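Local coordinates for protein yeast Cdc13 OB4 (Candida glabrata, PDB 3RMH) that dimerizes as the C-terminal OB-fold domain of a yeast telomere protein that probably binds DNA, at residues Glu40-Tyr43 and Ile47-Lys50; Asp66-Tyr71 and Leu102-Arg107; Val70-Thr73 and Glu77-Asn80; Gln79-Asp84 and Met89-Pro94. The protein carries 2 engineered substitutions. All blocks are in the same frame, centred on the assembly; numbering follows the deposited sequence.

Interaction 1 (Glu40-Tyr43 and Ile47-Lys50); sequences EIVY and IRIK
Glu40 and Arg48 face each other across the beta hairpin of strands 28-42 and 46-52, the first two long strands of this OB-fold domain. The strands run antiparallel, with 165° between the directions of the two short segments. Backbone bonding comes first: Glu40 and Arg48 form a hydrogen-bonded pair, Glu40 N giving to Arg48 O at 2.8 Å and Arg48 N to Glu40 O at 2.9 Å, both in the plane of the accepting carbonyl. Next comes the non-hydrogen-bonded pair Ile41-Ile47, where the CA of Ile47 adds a CH...O contact of 3.5 Å to Glu40 O. Ile41 and Ile47 lie on the face of the sheet that Phe92 covers.

Charge dominates the other face. Glu40 and Arg48 run side by side and point the same way, Glu40 with CG anti to the backbone N (chi1 176°) and an extended chain. Yet Glu40 OE1 stays 4.1 Å from Arg48 NH1, beyond a salt bridge, and the carboxylate and guanidinium planes are 60° apart. Their closer ionic partners are different: Arg48 NE pairs with Glu46, and Glu40 OE1 and Arg48 NH2 each form a salt bridge with the second subunit, to its Arg48 and Glu40. The hairpin thereby puts a reciprocal pair of charges into the dimer interface.

One methyl-to-guanidinium contact completes this face. Val42 crosses the arginine at a slant, its CG2 lying over one guanidinium face, displaced toward the rim and 4.0 Å from Arg48 NH2.

Interaction 2 (Asp66-Tyr71 and Leu102-Arg107); sequences DILEVY and LRVFQR
No flat group of either segment enters the place where Leu68 and Val70 meet Val104; Phe105 and Arg107 of the 102-107 strand lie against each other beside it. Phe105 CE1 lies over one face of the Arg107 guanidinium, 4.0 Å above its plane and displaced toward the rim, while Arg107 NH2 sits at the edge of the Phe105 ring and in the plane of that ring. Arg107 NH2 also makes a long, weak ion pair with Glu77.

Strands 68-73 and 99-108 both belong to the curled sheet of the OB-fold barrel, and their side chains meet across its interior. They are not hydrogen-bonded partners here: the nearest CA atoms, those of Val70 and Val104, are 7.8 Å apart.

The contact itself is entirely apolar and buried. Leu68 and Val104 reach toward each other tip to tip, Leu68 CD2 ending 4.2 Å from Val104 CG2. Val104 places that methyl between its own backbone N and carbonyl carbon, and its other branch, CG1, is left to meet Val70 CG2 at 4.3 Å. One valine thus serves two residues of the facing strand, a methyl for each. Trp117 of strand 115-119 touches both Leu68 and Val104, and Leu32 of strand 28-42 does the same; Val70 rests on Pro119.

Interaction 3 (Val70-Thr73 and Glu77-Asn80); sequences VYIT and EVQN
Glu77 swings its CG to the side of the backbone N (chi1 -73°) and then runs out extended (chi2 178°), which carries the carboxylate back past the start of its helix to the backbone of Thr73. There Thr73 N donates to Glu77 OE1 at 2.8 Å with an N-H...O angle of 157°. The amide approaches from above, about 45° out of the carboxylate plane, although the exact position of the carboxylate is doubtful.

This is the short connection at which strand 68-73 passes into helix 75-82, the helix that an OB fold carries between its third and fourth strands. The glutamate, in the first turn of the helix, accepts the amide of the last strand residue. Thr73 OG1 has a different partner, hydrogen-bonding to Glu46 on the neighbouring strand.

Beside the hydrogen bond the contact is by methyl groups. Ile72 CG2, anti to its own backbone N, touches the helix backbone at Glu77 O, 3.6 Å away, and lies 3.9 Å from Glu77 CB. Val78 turns its CG2 back to the strand, where it meets Ile72 CG2 at 4.3 Å and Ile72 O at 3.9 Å. Ile72 also packs on Ile47 and Pro119.

Interaction 4 (Gln79-Asp84 and Met89-Pro94); sequences QNFLGD and MDIFTP
The C-terminal turn of helix 75-82 presents Phe81 and Leu82 to Ile91 and Phe92 of the following connection, a run with helical backbone angles but without regular helix bonding. Phe81 and Phe92 arrive from opposite directions and meet rim to rim: Phe81 CZ is 3.7 Å from Phe92 CE1, the ring centroids are 5.9 Å apart and the planes only 11° from parallel. Neither ring lies over the face of the other, so this is no stack.

Ile91 packs alongside. With CG1 between the backbone N and the carbonyl carbon (chi1 71°), it lays CG1 over one face of Phe92, offset to the rim, and sends CD1 on toward the helix. That methyl reaches the edge of the Phe81 ring, near its plane, 4.3 Å from Phe81 CE1, and meets Leu82 CD2 at 3.8 Å, the two side chains crossing at about a right angle.

Gly83, just after the helix, has positive phi. Ile47 of strand 46-52 touches both phenylalanines, and Ile124 and Leu127 of helix 124-134 pack on Phe81. Apolar packing of this kind is characteristic of the helix between strands three and four of an OB barrel, which closes one end of the barrel.

From the N terminus, interaction 1 comes first and closes the short hairpin between strands 28-42 and 46-52, complete before the others begin. Interaction 2 opens on strand 68-73 and closes only at strand 99-108, joining two strands not hydrogen-bonded to each other across the barrel interior. Interaction 3 leaves from that same first strand and closes the strand-to-helix turn; interaction 4 lies inside the long span, starting where interaction 3 finishes, sharing Gln79 and Asn80 and folding the connection back on the helix. Backbone bonds from Ile47 and Ile49 to Ile72 and Val70 join the hairpin to interactions 2 and 3, while Ile41 and Ile47 pack against interaction 4. Interactions 1 and 2 touch the second subunit, as does Tyr71, shared by interactions 2 and 3.

Interaction 1 (Glu40-Tyr43 and Ile47-Lys50)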
# COMPACT_ATOMS: atom_id res chain seq x y z
N GLU B 40 -8.03 -3.87 5.94
CA GLU B 40 -8.31 -2.57 6.50
C GLU B 40 -9.61 -2.07 5.93
O GLU B 40 -9.88 -2.24 4.74
CB GLU B 40 -7.16 -1.61 6.19
CG GLU B 40 -7.41 -0.20 6.65
CD GLU B 40 -6.12 0.58 6.81
OE1 GLU B 40 -5.09 0.14 6.27
OE2 GLU B 40 -6.15 1.62 7.50
N ILE B 41 -10.44 -1.49 6.78
CA ILE B 41 -11.72 -0.95 6.36
C ILE B 41 -11.73 0.57 6.53
O ILE B 41 -11.32 1.08 7.56
CB ILE B 41 -12.86 -1.54 7.17
CG1 ILE B 41 -12.95 -3.06 6.95
CG2 ILE B 41 -14.18 -0.88 6.80
CD1 ILE B 41 -13.84 -3.76 7.97
N VAL B 42 -12.19 1.27 5.50
CA VAL B 42 -12.36 2.72 5.56
C VAL B 42 -13.84 3.05 5.47
O VAL B 42 -14.41 3.09 4.37
CB VAL B 42 -11.58 3.43 4.44
CG1 VAL B 42 -11.78 4.93 4.52
CG2 VAL B 42 -10.11 3.09 4.52
N TYR B 43 -14.47 3.26 6.62
CA TYR B 43 -15.91 3.52 6.69
C TYR B 43 -16.69 2.43 5.97
O TYR B 43 -16.43 1.25 6.15
CB TYR B 43 -16.22 4.90 6.12
CG TYR B 43 -15.33 5.98 6.68
CD1 TYR B 43 -15.74 6.76 7.76
CD2 TYR B 43 -14.07 6.20 6.16
CE1 TYR B 43 -14.92 7.74 8.28
CE2 TYR B 43 -13.24 7.18 6.67
CZ TYR B 43 -13.67 7.94 7.73
OH TYR B 43 -12.83 8.91 8.24
N ILE B 47 -12.54 -1.29 1.17
CA ILE B 47 -11.91 -2.43 1.84
C ILE B 47 -10.57 -2.68 1.15
O ILE B 47 -10.51 -2.82 -0.07
CB ILE B 47 -12.79 -3.68 1.73
CG1 ILE B 47 -14.18 -3.41 2.29
CG2 ILE B 47 -12.12 -4.89 2.44
CD1 ILE B 47 -15.17 -4.53 2.06
N ARG B 48 -9.50 -2.71 1.93
CA ARG B 48 -8.19 -3.04 1.41
C ARG B 48 -7.68 -4.34 1.99
O ARG B 48 -7.60 -4.49 3.21
CB ARG B 48 -7.20 -1.93 1.75
CG ARG B 48 -7.65 -0.58 1.31
CD ARG B 48 -6.77 0.48 1.94
NE ARG B 48 -7.25 1.83 1.68
CZ ARG B 48 -6.76 2.91 2.28
NH1 ARG B 48 -5.80 2.78 3.18
NH2 ARG B 48 -7.24 4.12 1.98
N ILE B 49 -7.31 -5.26 1.11
CA ILE B 49 -6.88 -6.61 1.51
C ILE B 49 -5.45 -6.84 1.04
O ILE B 49 -5.17 -6.77 -0.16
CB ILE B 49 -7.79 -7.65 0.83
CG1 ILE B 49 -9.25 -7.39 1.20
CG2 ILE B 49 -7.39 -9.09 1.19
CD1 ILE B 49 -10.24 -8.26 0.44
N LYS B 50 -4.54 -7.12 1.97
CA LYS B 50 -3.15 -7.41 1.60
C LYS B 50 -2.94 -8.92 1.50
O LYS B 50 -3.31 -9.66 2.41
CB LYS B 50 -2.17 -6.81 2.62
CG LYS B 50 -2.15 -5.26 2.62
CD LYS B 50 -0.99 -4.71 3.45
CE LYS B 50 -0.99 -3.18 3.49
NZ LYS B 50 -2.09 -2.63 4.35

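Interaction 2 (Asp66-Tyr71 and Leu102-Arg107)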
# COMPACT_ATOMS: atom_id res chain seq x y z
N ASP B 66 6.44 -7.88 -2.09
CA ASP B 66 5.86 -9.22 -2.09
C ASP B 66 4.41 -9.23 -1.64
O ASP B 66 3.80 -10.30 -1.49
CB ASP B 66 6.67 -10.17 -1.21
CG ASP B 66 7.90 -10.71 -1.92
OD1 ASP B 66 8.01 -10.53 -3.15
OD2 ASP B 66 8.74 -11.33 -1.23
N ILE B 67 3.86 -8.04 -1.42
CA ILE B 67 2.49 -7.88 -0.96
C ILE B 67 1.65 -7.21 -2.04
O ILE B 67 2.02 -6.16 -2.54
CB ILE B 67 2.45 -7.01 0.31
CG1 ILE B 67 3.17 -7.74 1.46
CG2 ILE B 67 1.01 -6.70 0.71
CD1 ILE B 67 3.52 -6.81 2.64
N LEU B 68 0.52 -7.82 -2.39
CA LEU B 68 -0.40 -7.21 -3.32
C LEU B 68 -1.53 -6.59 -2.51
O LEU B 68 -2.14 -7.25 -1.67
CB LEU B 68 -0.95 -8.25 -4.31
CG LEU B 68 -1.56 -7.66 -5.60
CD1 LEU B 68 -0.44 -7.16 -6.53
CD2 LEU B 68 -2.40 -8.69 -6.32
N GLU B 69 -1.76 -5.30 -2.72
CA GLU B 69 -2.87 -4.63 -2.07
C GLU B 69 -4.08 -4.62 -2.99
O GLU B 69 -4.07 -4.02 -4.07
CB GLU B 69 -2.50 -3.20 -1.62
CG GLU B 69 -3.59 -2.55 -0.77
CD GLU B 69 -3.08 -1.37 0.06
OE1 GLU B 69 -1.95 -0.88 -0.19
OE2 GLU B 69 -3.81 -0.93 0.98
N VAL B 70 -5.13 -5.29 -2.56
CA VAL B 70 -6.34 -5.49 -3.36
C VAL B 70 -7.44 -4.59 -2.81
O VAL B 70 -7.79 -4.68 -1.64
CB VAL B 70 -6.81 -6.95 -3.26
CG1 VAL B 70 -8.13 -7.14 -4.00
CG2 VAL B 70 -5.74 -7.88 -3.80
N TYR B 71 -8.01 -3.76 -3.67
CA TYR B 71 -8.98 -2.75 -3.25
C TYR B 71 -10.37 -3.06 -3.73
O TYR B 71 -10.57 -3.39 -4.89
CB TYR B 71 -8.62 -1.39 -3.88
CG TYR B 71 -7.35 -0.76 -3.38
CD1 TYR B 71 -7.40 0.31 -2.50
CD2 TYR B 71 -6.12 -1.20 -3.82
CE1 TYR B 71 -6.23 0.91 -2.04
CE2 TYR B 71 -4.94 -0.60 -3.37
CZ TYR B 71 -5.01 0.45 -2.48
OH TYR B 71 -3.85 1.03 -2.04
N LEU B 102 -8.43 -15.64 -5.48
CA LEU B 102 -8.95 -14.36 -5.94
C LEU B 102 -8.63 -14.23 -7.42
O LEU B 102 -7.66 -14.82 -7.91
CB LEU B 102 -8.24 -13.21 -5.22
CG LEU B 102 -8.38 -13.15 -3.70
CD1 LEU B 102 -7.45 -12.09 -3.15
CD2 LEU B 102 -9.82 -12.86 -3.35
N ARG B 103 -9.44 -13.46 -8.12
CA ARG B 103 -9.16 -13.15 -9.50
C ARG B 103 -9.06 -11.64 -9.55
O ARG B 103 -10.03 -10.95 -9.22
CB ARG B 103 -10.30 -13.64 -10.40
CG ARG B 103 -10.37 -15.16 -10.50
CD ARG B 103 -11.41 -15.62 -11.53
NE ARG B 103 -12.78 -15.31 -11.12
CZ ARG B 103 -13.64 -14.59 -11.84
NH1 ARG B 103 -13.28 -14.10 -13.01
NH2 ARG B 103 -14.86 -14.37 -11.38
N VAL B 104 -7.89 -11.13 -9.94
CA VAL B 104 -7.65 -9.70 -9.83
C VAL B 104 -7.25 -9.07 -11.18
O VAL B 104 -6.80 -9.76 -12.08
CB VAL B 104 -6.58 -9.37 -8.76
CG1 VAL B 104 -6.99 -9.94 -7.39
CG2 VAL B 104 -5.21 -9.92 -9.15
N PHE B 105 -7.44 -7.76 -11.28
CA PHE B 105 -7.05 -7.01 -12.47
C PHE B 105 -6.59 -5.61 -12.06
O PHE B 105 -6.87 -5.16 -10.94
CB PHE B 105 -8.22 -6.95 -13.48
CG PHE B 105 -9.35 -6.05 -13.06
CD1 PHE B 105 -9.53 -4.81 -13.66
CD2 PHE B 105 -10.20 -6.43 -12.03
CE1 PHE B 105 -10.57 -3.98 -13.25
CE2 PHE B 105 -11.22 -5.59 -11.62
CZ PHE B 105 -11.41 -4.38 -12.23
N GLN B 106 -5.87 -4.93 -12.95
CA GLN B 106 -5.42 -3.56 -12.71
C GLN B 106 -6.53 -2.56 -12.99
O GLN B 106 -7.02 -2.45 -14.12
CB GLN B 106 -4.23 -3.19 -13.58
CG GLN B 106 -2.95 -3.94 -13.29
CD GLN B 106 -2.06 -4.01 -14.51
OE1 GLN B 106 -2.49 -4.47 -15.57
NE2 GLN B 106 -0.83 -3.54 -14.37
N ARG B 107 -6.90 -1.82 -11.97
CA ARG B 107 -7.89 -0.77 -12.15
C ARG B 107 -7.17 0.59 -12.17
O ARG B 107 -6.44 0.94 -11.25
CB ARG B 107 -8.93 -0.81 -11.04
CG ARG B 107 -10.03 0.21 -11.20
CD ARG B 107 -11.02 0.11 -10.05
NE ARG B 107 -11.65 -1.21 -9.99
CZ ARG B 107 -12.75 -1.54 -10.66
NH1 ARG B 107 -13.35 -0.64 -11.43
NH2 ARG B 107 -13.26 -2.76 -10.54

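Interaction 3 (Val70-Thr73 and Glu77-Asn80)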
# COMPACT_ATOMS: atom_id res chain seq x y z
N VAL B 70 -5.13 -5.29 -2.56
CA VAL B 70 -6.34 -5.49 -3.36
C VAL B 70 -7.44 -4.59 -2.81
O VAL B 70 -7.79 -4.68 -1.64
CB VAL B 70 -6.81 -6.95 -3.26
CG1 VAL B 70 -8.13 -7.14 -4.00
CG2 VAL B 70 -5.74 -7.88 -3.80
N TYR B 71 -8.01 -3.76 -3.67
CA TYR B 71 -8.98 -2.75 -3.25
C TYR B 71 -10.37 -3.06 -3.73
O TYR B 71 -10.57 -3.39 -4.89
CB TYR B 71 -8.62 -1.39 -3.88
CG TYR B 71 -7.35 -0.76 -3.38
CD1 TYR B 71 -7.40 0.31 -2.50
CD2 TYR B 71 -6.12 -1.20 -3.82
CE1 TYR B 71 -6.23 0.91 -2.04
CE2 TYR B 71 -4.94 -0.60 -3.37
CZ TYR B 71 -5.01 0.45 -2.48
OH TYR B 71 -3.85 1.03 -2.04
N ILE B 72 -11.33 -2.93 -2.83
CA ILE B 72 -12.74 -2.98 -3.19
C ILE B 72 -13.24 -1.58 -2.87
O ILE B 72 -13.38 -1.22 -1.71
CB ILE B 72 -13.48 -4.00 -2.34
CG1 ILE B 72 -12.91 -5.40 -2.60
CG2 ILE B 72 -14.97 -3.98 -2.67
CD1 ILE B 72 -13.50 -6.48 -1.69
N THR B 73 -13.52 -0.80 -3.90
CA THR B 73 -13.67 0.65 -3.70
C THR B 73 -15.00 1.19 -4.21
O THR B 73 -15.41 0.88 -5.32
CB THR B 73 -12.53 1.38 -4.40
OG1 THR B 73 -11.29 0.79 -3.98
CG2 THR B 73 -12.54 2.86 -4.05
N GLU B 77 -19.38 -1.31 -5.07
CA GLU B 77 -18.49 -2.46 -4.98
C GLU B 77 -18.50 -3.08 -3.58
O GLU B 77 -18.49 -4.31 -3.43
CB GLU B 77 -17.07 -2.07 -5.36
CG GLU B 77 -16.85 -1.81 -6.84
CD GLU B 77 -15.42 -1.39 -7.12
OE1 GLU B 77 -14.52 -1.75 -6.33
OE2 GLU B 77 -15.19 -0.67 -8.13
N VAL B 78 -18.49 -2.23 -2.57
CA VAL B 78 -18.55 -2.69 -1.19
C VAL B 78 -19.85 -3.44 -0.91
O VAL B 78 -19.85 -4.52 -0.30
CB VAL B 78 -18.37 -1.52 -0.20
CG1 VAL B 78 -18.57 -2.00 1.24
CG2 VAL B 78 -16.99 -0.91 -0.35
N GLN B 79 -20.97 -2.89 -1.37
CA GLN B 79 -22.25 -3.55 -1.17
C GLN B 79 -22.32 -4.86 -1.95
O GLN B 79 -22.86 -5.85 -1.46
CB GLN B 79 -23.42 -2.63 -1.52
CG GLN B 79 -23.62 -1.52 -0.51
CD GLN B 79 -23.78 -2.05 0.91
OE1 GLN B 79 -24.68 -2.85 1.19
NE2 GLN B 79 -22.91 -1.61 1.82
N ASN B 80 -21.78 -4.88 -3.16
CA ASN B 80 -21.75 -6.13 -3.92
C ASN B 80 -20.91 -7.17 -3.17
O ASN B 80 -21.27 -8.35 -3.12
CB ASN B 80 -21.19 -5.92 -5.33
CG ASN B 80 -22.08 -5.03 -6.19
OD1 ASN B 80 -23.27 -4.89 -5.92
ND2 ASN B 80 -21.50 -4.43 -7.22

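Interaction 4 (Gln79-Asp84 and Met89-Pro94)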
# COMPACT_ATOMS: atom_id res chain seq x y z
N GLN B 79 -20.97 -2.89 -1.37
CA GLN B 79 -22.25 -3.55 -1.17
C GLN B 79 -22.32 -4.86 -1.95
O GLN B 79 -22.86 -5.85 -1.46
CB GLN B 79 -23.42 -2.63 -1.52
CG GLN B 79 -23.62 -1.52 -0.51
CD GLN B 79 -23.78 -2.05 0.91
OE1 GLN B 79 -24.68 -2.85 1.19
NE2 GLN B 79 -22.91 -1.61 1.82
N ASN B 80 -21.78 -4.88 -3.16
CA ASN B 80 -21.75 -6.13 -3.92
C ASN B 80 -20.91 -7.17 -3.17
O ASN B 80 -21.27 -8.35 -3.12
CB ASN B 80 -21.19 -5.92 -5.33
CG ASN B 80 -22.08 -5.03 -6.19
OD1 ASN B 80 -23.27 -4.89 -5.92
ND2 ASN B 80 -21.50 -4.43 -7.22
N PHE B 81 -19.80 -6.73 -2.59
CA PHE B 81 -18.97 -7.64 -1.81
C PHE B 81 -19.70 -8.20 -0.59
O PHE B 81 -19.59 -9.39 -0.28
CB PHE B 81 -17.66 -6.96 -1.37
CG PHE B 81 -16.85 -7.80 -0.40
CD1 PHE B 81 -16.97 -7.62 0.97
CD2 PHE B 81 -15.98 -8.77 -0.87
CE1 PHE B 81 -16.23 -8.39 1.86
CE2 PHE B 81 -15.24 -9.54 0.01
CZ PHE B 81 -15.36 -9.35 1.38
N LEU B 82 -20.45 -7.35 0.11
CA LEU B 82 -21.11 -7.77 1.36
C LEU B 82 -22.39 -8.57 1.14
O LEU B 82 -22.67 -9.51 1.88
CB LEU B 82 -21.44 -6.55 2.22
CG LEU B 82 -20.30 -5.64 2.68
CD1 LEU B 82 -20.86 -4.31 3.16
CD2 LEU B 82 -19.44 -6.30 3.77
N GLY B 83 -23.18 -8.18 0.15
CA GLY B 83 -24.52 -8.74 0.04
C GLY B 83 -25.33 -8.36 1.27
O GLY B 83 -25.38 -7.18 1.64
N ASP B 84 -25.95 -9.35 1.91
CA ASP B 84 -26.80 -9.12 3.08
C ASP B 84 -26.02 -9.18 4.38
O ASP B 84 -26.51 -9.72 5.38
CB ASP B 84 -27.93 -10.15 3.13
CG ASP B 84 -29.03 -9.87 2.13
OD1 ASP B 84 -29.41 -8.69 1.97
OD2 ASP B 84 -29.52 -10.84 1.50
N MET B 89 -15.12 -5.60 10.99
CA MET B 89 -13.84 -6.30 10.87
C MET B 89 -14.01 -7.79 11.14
O MET B 89 -13.27 -8.62 10.62
CB MET B 89 -12.80 -5.71 11.81
CG MET B 89 -11.38 -6.17 11.51
SD MET B 89 -10.81 -5.63 9.88
CE MET B 89 -10.85 -3.86 10.09
N ASP B 90 -15.00 -8.13 11.96
CA ASP B 90 -15.18 -9.51 12.39
C ASP B 90 -15.41 -10.46 11.22
O ASP B 90 -15.05 -11.64 11.30
CB ASP B 90 -16.32 -9.62 13.40
CG ASP B 90 -16.11 -8.72 14.61
OD1 ASP B 90 -14.94 -8.47 14.98
OD2 ASP B 90 -17.11 -8.26 15.20
N ILE B 91 -16.02 -9.98 10.14
CA ILE B 91 -16.29 -10.89 9.02
C ILE B 91 -15.00 -11.37 8.36
O ILE B 91 -14.99 -12.40 7.70
CB ILE B 91 -17.23 -10.29 7.96
CG1 ILE B 91 -16.54 -9.18 7.17
CG2 ILE B 91 -18.56 -9.86 8.59
CD1 ILE B 91 -17.39 -8.62 6.04
N PHE B 92 -13.91 -10.62 8.54
CA PHE B 92 -12.64 -11.01 7.93
C PHE B 92 -11.81 -11.99 8.77
O PHE B 92 -10.92 -12.67 8.26
CB PHE B 92 -11.83 -9.77 7.55
CG PHE B 92 -12.54 -8.90 6.55
CD1 PHE B 92 -12.55 -9.23 5.21
CD2 PHE B 92 -13.23 -7.77 6.97
CE1 PHE B 92 -13.22 -8.44 4.29
CE2 PHE B 92 -13.89 -6.97 6.05
CZ PHE B 92 -13.88 -7.31 4.71
N THR B 93 -12.10 -12.07 10.06
CA THR B 93 -11.29 -12.91 10.97
C THR B 93 -11.02 -14.34 10.50
O THR B 93 -9.88 -14.81 10.59
CB THR B 93 -11.90 -12.92 12.38
OG1 THR B 93 -11.89 -11.59 12.89
CG2 THR B 93 -11.11 -13.85 13.29
N PRO B 94 -12.05 -15.05 10.00
CA PRO B 94 -11.81 -16.43 9.57
C PRO B 94 -10.91 -16.54 8.34
O PRO B 94 -10.42 -17.62 8.04
CB PRO B 94 -13.22 -16.95 9.24
CG PRO B 94 -14.15 -16.05 9.99
CD PRO B 94 -13.48 -14.70 9.93